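Local atomic coordinates of periplasmic binding protein/LacI transcriptional regulator (Alkaliphilus metalliredigens, PDB entry 3CTP), a protein that binds the sugar D-xylulofuranose in the cleft between its two lobes and probably represses transcription as a DNA-binding regulator of the LacI family. Residues A[74-79]-A[268-273]; A[123-128]-A[143-148]; A[262-267]-A[278-283]. One frame throughout, in Å; residues are numbered along the deposited sequence.

Overall arrangement
The first segment from the N terminus, 74-79, lies near the start of helix 73-88. In interaction 1 it meets 268-273, closing a loop of 188 residues and joining the two lobes across the sugar cleft. Interaction 2 (123-128 with 143-148) is nested inside that loop. It joins the loops that follow the parallel strands 119-123 and 138-141, and touches interaction 1 where Phe75 packs on Arg124. Interaction 3 (262-267 with 278-283) comes later and crosses interaction 1, since their segments alternate. It sets the edge strand of the four-stranded parallel sheet beside an outermost strand of the seven-stranded mixed sheet. All three contacts touch the bound beta-D-xylulofuranose.

Interaction 1: residues A[74-79]-A[268-273]; sequences FFNQMA and NSFIGE. With XLF (beta-D-xylulofuranose), chain C.
Gln77 carries the contact with Ser269 and Phe270. Its CB points toward segment 268-273. Next, Gln77 CG lies 4.0 Å from Phe270 CD2, and CD packs against the same ring carbon. At the tip the two amide atoms part. Gln77 OE1 accepts from Phe270 N at 2.9 Å, with an N-H...O angle of 143° and the donor tilted 29° from the carbonyl plane. Gln77 OE1 also sits 3.3 Å from Ser269 CA. Gln77 NE2 gives to a water at 3.1 Å, and this water donates to Asn268 O. Helix 73-88 belongs to one lobe of the periplasmic-binding-protein fold and segment 268-273 to the other, so Gln77 links the two lobes. With Gln77 cut back to alanine, Phe270 N is likely to lose its acceptor and the water its amide donor. Phe270 holds CG between its backbone N and carbonyl carbon (chi1 72°), which turns the ring back to the helix. Asn76 OD1 meets its edge in plane, 3.6 Å from Phe270 CE2, while Asn76 ND2 binds Ile70 O. Phe214 of the second subunit also meets this ring. On the cleft side, Phe74 CB packs on Ser269 CB, and Phe74 CD2 lies 3.5 Å from C1 of the sugar.

Interaction 2: residues A[123-128]-A[143-148]; sequences SRSQCE and NHILDN. With XLF (beta-D-xylulofuranose), chain C.
Asn143 has CG anti to its carbonyl carbon (chi1 -78°), which swings the amide across to the backbone of Ser125. Asn143 ND2 donates to Ser125 O at 2.8 Å, nearly straight at 169°. The acceptor lies in the amide plane of Asn143, but the donor stands above the carbonyl plane of Ser125. The same ND2 also reaches Val183 O, and OD1 accepts from Glu185 N, so this amide ties two loops of one lobe to a segment of the other. A water adds a second link: it accepts from Ser125 N and lies 2.7 Å from Asn143 O, to which it can donate. Ser125 OG accepts from Cys127 N at 3.1 Å, an ST turn. Ser125 OG also hydrogen-bonds to Glu105 OE2. Ile145 CD1 packs on Ser125 CB at 3.5 Å. At the outer end, Glu128 CG lies 3.6 Å from Leu146 CD2. Arg124 points the other way, into the sugar pocket, its chain bent at chi3 (71°). Arg124 NH2 donates to O4 of the sugar at 2.9 Å, with O4 at the guanidinium edge and in plane. The bond from Arg124 NH2 to the ring oxygen O5 is weak. NH1 makes salt bridges to Asp213 and Asp100, and Phe184 adds a cation-pi contact. The two carboxylates would probably more than offset the charge of Arg124 and fix its guanidinium, whose NH2 then serves a neutral sugar hydroxyl.

Interaction 3: residues A[262-267]-A[278-283]; sequences QIIGFD and SLTTIN. With XLF (beta-D-xylulofuranose), chain C.
The ring of Phe266 takes Ile282 on one face. Ile282 CB stands 3.6 Å above the ring plane, offset toward the rim, and 3.8 Å from the Phe266 ring centroid, 18° off the normal. This is a CH-pi contact. Arg190, a sugar-binding residue, makes a cation-pi contact with the same ring. The setting is the two-lobed periplasmic-binding-protein fold of the LacI family. The other flat group is the carboxylate of Asp267, which grips the sugar with both oxygens. O2 of the sugar donates to Asp267 OD1 at 2.6 Å, and O1 of the sugar donates to Asp267 OD2, also at 2.6 Å. Gln284 NE2 is a further donor to OD1.

Segment 262-267 leaves the edge of the parallel sheet and ends in the pocket. Segment 278-283 runs alongside in the same general direction, 35° off, and leads into the edge of the mixed sheet. Two backbone bonds join them: Gly265 N to Thr280 O at 2.9 Å, and Asp267 N to Ile282 O at 2.7 Å. The second lies just behind the sugar-binding carboxylate and probably steadies its main chain.

Phe266 has CG anti to its backbone N (chi1 -154°), which turns a face of the ring to Ile282 CB. Further back, Ile264 CD1 meets Ile282 CD1 at 4.0 Å and also packs on Thr280 CG2. Ile263 CG2 touches Leu279 CD1. Thr281 OG1 lies beside Gly265 and Phe266, but it bonds to Asp240. Between the two backbone bonds, Gly265 O and Ile282 N are buried with no partner in the model, 3.7 Å from each other.

Interaction 1: residues A[74-79]-A[268-273]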
# COMPACT_ATOMS: atom_id res chain seq x y z
N PHE A 74 3.65 5.48 1.48
CA PHE A 74 4.74 6.31 0.95
C PHE A 74 5.63 5.45 0.03
O PHE A 74 6.06 5.89 -1.05
CB PHE A 74 5.61 6.87 2.10
CG PHE A 74 6.83 7.61 1.59
CD1 PHE A 74 6.70 8.91 1.13
CD2 PHE A 74 8.06 6.98 1.53
CE1 PHE A 74 7.82 9.59 0.61
CE2 PHE A 74 9.19 7.64 1.02
CZ PHE A 74 9.05 8.95 0.56
N PHE A 75 5.92 4.22 0.43
CA PHE A 75 6.80 3.42 -0.42
C PHE A 75 6.11 2.91 -1.67
O PHE A 75 6.79 2.71 -2.70
CB PHE A 75 7.45 2.27 0.35
CG PHE A 75 8.50 2.74 1.31
CD1 PHE A 75 9.68 3.31 0.83
CD2 PHE A 75 8.29 2.67 2.67
CE1 PHE A 75 10.65 3.80 1.72
CE2 PHE A 75 9.24 3.18 3.56
CZ PHE A 75 10.43 3.72 3.08
N ASN A 76 4.82 2.66 -1.62
CA ASN A 76 4.22 2.29 -2.90
C ASN A 76 4.12 3.47 -3.86
O ASN A 76 4.28 3.31 -5.07
CB ASN A 76 2.94 1.45 -2.78
CG ASN A 76 1.80 2.15 -2.10
OD1 ASN A 76 1.30 3.15 -2.63
ND2 ASN A 76 1.27 1.54 -0.99
N GLN A 77 3.91 4.66 -3.37
CA GLN A 77 3.92 5.81 -4.26
C GLN A 77 5.31 6.08 -4.78
O GLN A 77 5.48 6.36 -5.91
CB GLN A 77 3.44 7.05 -3.54
CG GLN A 77 1.95 7.02 -3.17
CD GLN A 77 1.51 8.21 -2.36
OE1 GLN A 77 1.37 8.13 -1.18
NE2 GLN A 77 1.27 9.28 -3.03
N MET A 78 6.31 5.98 -3.92
CA MET A 78 7.69 6.14 -4.38
C MET A 78 8.01 5.11 -5.46
O MET A 78 8.64 5.44 -6.49
CB MET A 78 8.68 5.98 -3.21
CG MET A 78 8.86 7.25 -2.41
SD MET A 78 10.10 8.38 -3.15
CE MET A 78 11.51 7.43 -2.58
N ALA A 79 7.60 3.86 -5.26
CA ALA A 79 7.91 2.83 -6.26
C ALA A 79 7.21 3.15 -7.59
O ALA A 79 7.79 2.91 -8.66
CB ALA A 79 7.45 1.47 -5.75
N ASN A 268 3.39 13.29 3.57
CA ASN A 268 2.35 13.57 2.58
C ASN A 268 2.14 12.36 1.67
O ASN A 268 2.14 12.49 0.44
CB ASN A 268 2.67 14.81 1.73
CG ASN A 268 1.44 15.30 0.98
OD1 ASN A 268 0.31 14.94 1.31
ND2 ASN A 268 1.65 16.12 -0.06
N SER A 269 1.92 11.21 2.29
CA SER A 269 1.46 10.05 1.52
C SER A 269 -0.08 10.02 1.44
O SER A 269 -0.79 10.79 2.14
CB SER A 269 1.99 8.75 2.12
OG SER A 269 1.38 8.50 3.38
N PHE A 270 -0.63 9.17 0.58
CA PHE A 270 -2.05 9.33 0.30
C PHE A 270 -2.94 9.05 1.49
O PHE A 270 -4.09 9.50 1.53
CB PHE A 270 -2.47 8.50 -0.93
CG PHE A 270 -2.50 7.01 -0.72
CD1 PHE A 270 -3.56 6.42 -0.03
CD2 PHE A 270 -1.53 6.18 -1.31
CE1 PHE A 270 -3.64 5.00 0.14
CE2 PHE A 270 -1.60 4.78 -1.16
CZ PHE A 270 -2.65 4.19 -0.42
N ILE A 271 -2.44 8.33 2.49
CA ILE A 271 -3.29 7.97 3.62
C ILE A 271 -3.75 9.21 4.39
O ILE A 271 -4.84 9.21 5.00
CB ILE A 271 -2.58 6.96 4.55
CG1 ILE A 271 -3.56 6.37 5.56
CG2 ILE A 271 -1.41 7.60 5.25
CD1 ILE A 271 -4.56 5.41 4.91
N GLY A 272 -2.95 10.26 4.38
CA GLY A 272 -3.32 11.48 5.11
C GLY A 272 -4.50 12.25 4.52
O GLY A 272 -5.21 12.99 5.24
N GLU A 273 -4.75 12.05 3.23
CA GLU A 273 -5.86 12.73 2.56
C GLU A 273 -7.06 11.81 2.51
O GLU A 273 -8.23 12.23 2.50
CB GLU A 273 -5.42 13.18 1.16
CG GLU A 273 -6.47 13.98 0.39
CD GLU A 273 -7.09 15.13 1.20
OE1 GLU A 273 -6.34 16.04 1.62
OE2 GLU A 273 -8.33 15.12 1.39
O4 XLF C . 12.16 6.12 7.09
C4 XLF C . 11.12 7.11 7.08
C5 XLF C . 10.03 6.63 8.02
O5 XLF C . 8.93 6.23 7.19
C3 XLF C . 10.44 7.17 5.72
O3 XLF C . 10.78 8.36 5.01
C2 XLF C . 8.99 7.14 6.10
O2 XLF C . 8.56 8.44 6.56
C1 XLF C . 8.10 6.63 4.99
O1 XLF C . 6.75 6.52 5.48
O HOH W 1 0.40 11.77 -1.47

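Interaction 2: residues A[123-128]-A[143-148]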
# COMPACT_ATOMS: atom_id res chain seq x y z
N SER A 123 16.79 0.96 -0.21
CA SER A 123 16.03 1.85 0.67
C SER A 123 16.19 1.46 2.14
O SER A 123 16.06 0.27 2.51
CB SER A 123 14.52 1.91 0.28
OG SER A 123 14.38 2.29 -1.07
N ARG A 124 16.46 2.46 2.98
CA ARG A 124 16.47 2.23 4.41
C ARG A 124 17.33 1.00 4.75
O ARG A 124 16.98 0.14 5.59
CB ARG A 124 15.03 2.11 4.94
CG ARG A 124 14.89 2.61 6.36
CD ARG A 124 13.49 3.17 6.60
NE ARG A 124 12.47 2.10 6.64
CZ ARG A 124 11.17 2.35 6.71
NH1 ARG A 124 10.29 1.35 6.78
NH2 ARG A 124 10.74 3.62 6.75
N SER A 125 18.49 0.93 4.11
CA SER A 125 19.37 -0.24 4.25
C SER A 125 19.87 -0.45 5.67
O SER A 125 20.21 0.52 6.37
CB SER A 125 20.59 -0.08 3.33
OG SER A 125 21.48 -1.20 3.49
N GLN A 126 19.99 -1.72 6.07
CA GLN A 126 20.67 -2.08 7.32
C GLN A 126 22.00 -2.79 7.12
O GLN A 126 22.66 -3.21 8.09
CB GLN A 126 19.76 -2.90 8.21
CG GLN A 126 18.53 -2.10 8.63
CD GLN A 126 17.67 -2.85 9.61
OE1 GLN A 126 18.17 -3.69 10.38
NE2 GLN A 126 16.38 -2.56 9.60
N CYS A 127 22.43 -2.93 5.88
CA CYS A 127 23.76 -3.49 5.63
C CYS A 127 24.84 -2.44 5.45
O CYS A 127 24.59 -1.23 5.45
CB CYS A 127 23.74 -4.35 4.38
SG CYS A 127 22.44 -5.57 4.44
N GLU A 128 26.06 -2.94 5.30
CA GLU A 128 27.21 -2.12 5.07
C GLU A 128 28.15 -3.03 4.30
O GLU A 128 28.24 -2.95 3.09
CB GLU A 128 27.80 -1.72 6.42
CG GLU A 128 29.11 -0.96 6.35
CD GLU A 128 29.42 -0.23 7.65
OE1 GLU A 128 28.48 -0.03 8.45
OE2 GLU A 128 30.59 0.15 7.86
N ASN A 143 19.28 5.73 4.37
CA ASN A 143 20.34 5.23 5.23
C ASN A 143 21.63 5.14 4.45
O ASN A 143 21.66 4.63 3.32
CB ASN A 143 19.98 3.84 5.76
CG ASN A 143 18.99 3.87 6.90
OD1 ASN A 143 18.48 4.91 7.29
ND2 ASN A 143 18.69 2.68 7.44
N HIS A 144 22.70 5.60 5.08
CA HIS A 144 24.03 5.54 4.48
C HIS A 144 24.55 4.12 4.52
O HIS A 144 24.45 3.46 5.55
CB HIS A 144 24.97 6.47 5.26
CG HIS A 144 24.66 7.92 5.05
ND1 HIS A 144 23.68 8.58 5.75
CD2 HIS A 144 25.18 8.82 4.18
CE1 HIS A 144 23.60 9.83 5.32
NE2 HIS A 144 24.50 10.00 4.37
N ILE A 145 25.17 3.67 3.44
CA ILE A 145 25.63 2.29 3.38
C ILE A 145 27.14 2.23 3.47
O ILE A 145 27.69 1.71 4.46
CB ILE A 145 25.10 1.64 2.09
CG1 ILE A 145 23.59 1.69 2.13
CG2 ILE A 145 25.52 0.16 2.03
CD1 ILE A 145 22.93 0.99 0.93
N LEU A 146 27.79 2.78 2.46
CA LEU A 146 29.25 2.87 2.47
C LEU A 146 29.60 4.24 1.93
O LEU A 146 28.79 4.87 1.24
CB LEU A 146 29.85 1.82 1.56
CG LEU A 146 29.68 0.35 1.96
CD1 LEU A 146 30.10 -0.54 0.81
CD2 LEU A 146 30.49 0.01 3.22
N ASP A 147 30.83 4.68 2.20
CA ASP A 147 31.20 6.04 1.84
C ASP A 147 31.24 6.21 0.32
O ASP A 147 31.27 7.35 -0.18
CB ASP A 147 32.56 6.37 2.45
CG ASP A 147 32.51 6.44 3.96
OD1 ASP A 147 31.40 6.56 4.49
OD2 ASP A 147 33.57 6.36 4.61
N ASN A 148 31.24 5.11 -0.43
CA ASN A 148 31.29 5.25 -1.87
C ASN A 148 29.96 5.02 -2.56
O ASN A 148 29.91 4.83 -3.77
CB ASN A 148 32.40 4.39 -2.49
CG ASN A 148 32.13 2.92 -2.38
OD1 ASN A 148 31.30 2.48 -1.58
ND2 ASN A 148 32.84 2.12 -3.18
O4 XLF C . 12.16 6.12 7.09
C4 XLF C . 11.12 7.11 7.08
C5 XLF C . 10.03 6.63 8.02
O5 XLF C . 8.93 6.23 7.19
C3 XLF C . 10.44 7.17 5.72
O3 XLF C . 10.78 8.36 5.01
C2 XLF C . 8.99 7.14 6.10
O2 XLF C . 8.56 8.44 6.56
C1 XLF C . 8.10 6.63 4.99
O1 XLF C . 6.75 6.52 5.48
O HOH W 2 19.65 2.98 2.45

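Interaction 3: residues A[262-267]-A[278-283]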
# COMPACT_ATOMS: atom_id res chain seq x y z
N GLN A 262 -4.04 17.94 18.78
CA GLN A 262 -3.66 18.22 17.38
C GLN A 262 -2.61 17.20 16.96
O GLN A 262 -1.84 16.75 17.81
CB GLN A 262 -3.08 19.61 17.25
CG GLN A 262 -4.09 20.72 17.69
CD GLN A 262 -3.55 22.09 17.39
OE1 GLN A 262 -3.21 22.40 16.25
NE2 GLN A 262 -3.42 22.93 18.43
N ILE A 263 -2.59 16.85 15.67
CA ILE A 263 -1.70 15.79 15.17
C ILE A 263 -0.99 16.30 13.92
O ILE A 263 -1.63 16.90 13.04
CB ILE A 263 -2.50 14.53 14.73
CG1 ILE A 263 -3.55 14.14 15.78
CG2 ILE A 263 -1.55 13.38 14.37
CD1 ILE A 263 -2.98 13.59 17.05
N ILE A 264 0.32 16.07 13.84
CA ILE A 264 1.04 16.27 12.58
C ILE A 264 1.83 15.00 12.28
O ILE A 264 2.42 14.41 13.19
CB ILE A 264 1.95 17.51 12.65
CG1 ILE A 264 2.74 17.69 11.34
CG2 ILE A 264 2.88 17.43 13.86
CD1 ILE A 264 3.36 19.08 11.24
N GLY A 265 1.80 14.55 11.02
CA GLY A 265 2.58 13.37 10.59
C GLY A 265 3.80 13.76 9.77
O GLY A 265 4.36 14.86 9.92
N PHE A 266 4.22 12.85 8.88
CA PHE A 266 5.32 13.14 7.97
C PHE A 266 5.17 12.25 6.76
O PHE A 266 4.92 11.06 6.91
CB PHE A 266 6.67 12.82 8.64
CG PHE A 266 7.85 13.63 8.12
CD1 PHE A 266 8.38 14.66 8.89
CD2 PHE A 266 8.46 13.30 6.92
CE1 PHE A 266 9.49 15.38 8.44
CE2 PHE A 266 9.56 14.02 6.46
CZ PHE A 266 10.07 15.08 7.23
N ASP A 267 5.35 12.84 5.57
CA ASP A 267 5.45 12.18 4.26
C ASP A 267 4.61 12.90 3.20
O ASP A 267 5.03 13.01 2.05
CB ASP A 267 4.91 10.75 4.23
CG ASP A 267 5.82 9.73 4.89
OD1 ASP A 267 7.03 10.00 5.08
OD2 ASP A 267 5.29 8.62 5.17
N SER A 278 -8.52 15.25 7.66
CA SER A 278 -7.30 15.09 6.88
C SER A 278 -6.08 15.58 7.66
O SER A 278 -6.17 16.50 8.45
CB SER A 278 -7.40 15.81 5.55
OG SER A 278 -7.73 17.18 5.80
N LEU A 279 -4.94 14.95 7.39
CA LEU A 279 -3.77 15.02 8.26
C LEU A 279 -2.79 16.13 7.88
O LEU A 279 -2.25 16.14 6.77
CB LEU A 279 -3.03 13.67 8.17
CG LEU A 279 -1.75 13.50 8.97
CD1 LEU A 279 -2.01 13.60 10.45
CD2 LEU A 279 -1.19 12.13 8.65
N THR A 280 -2.53 17.05 8.80
CA THR A 280 -1.42 17.98 8.62
C THR A 280 -0.12 17.19 8.61
O THR A 280 0.05 16.24 9.40
CB THR A 280 -1.40 18.98 9.77
OG1 THR A 280 -2.60 19.76 9.69
CG2 THR A 280 -0.17 19.88 9.69
N THR A 281 0.79 17.55 7.73
CA THR A 281 1.96 16.69 7.54
C THR A 281 3.10 17.50 6.93
O THR A 281 2.96 18.68 6.65
CB THR A 281 1.60 15.47 6.65
OG1 THR A 281 2.70 14.54 6.62
CG2 THR A 281 1.26 15.93 5.23
N ILE A 282 4.25 16.85 6.80
CA ILE A 282 5.40 17.44 6.14
C ILE A 282 5.59 16.68 4.84
O ILE A 282 5.71 15.45 4.80
CB ILE A 282 6.69 17.25 6.97
CG1 ILE A 282 6.52 17.81 8.40
CG2 ILE A 282 7.88 17.92 6.26
CD1 ILE A 282 6.25 19.34 8.45
N ASN A 283 5.59 17.42 3.74
CA ASN A 283 5.74 16.84 2.42
C ASN A 283 7.14 16.33 2.13
O ASN A 283 8.09 17.11 2.19
CB ASN A 283 5.42 17.91 1.37
CG ASN A 283 5.38 17.36 -0.04
OD1 ASN A 283 4.44 16.64 -0.40
ND2 ASN A 283 6.39 17.72 -0.86
O4 XLF C . 12.16 6.12 7.09
C4 XLF C . 11.12 7.11 7.08
C5 XLF C . 10.03 6.63 8.02
O5 XLF C . 8.93 6.23 7.19
C3 XLF C . 10.44 7.17 5.72
O3 XLF C . 10.78 8.36 5.01
C2 XLF C . 8.99 7.14 6.10
O2 XLF C . 8.56 8.44 6.56
C1 XLF C . 8.10 6.63 4.99
O1 XLF C . 6.75 6.52 5.48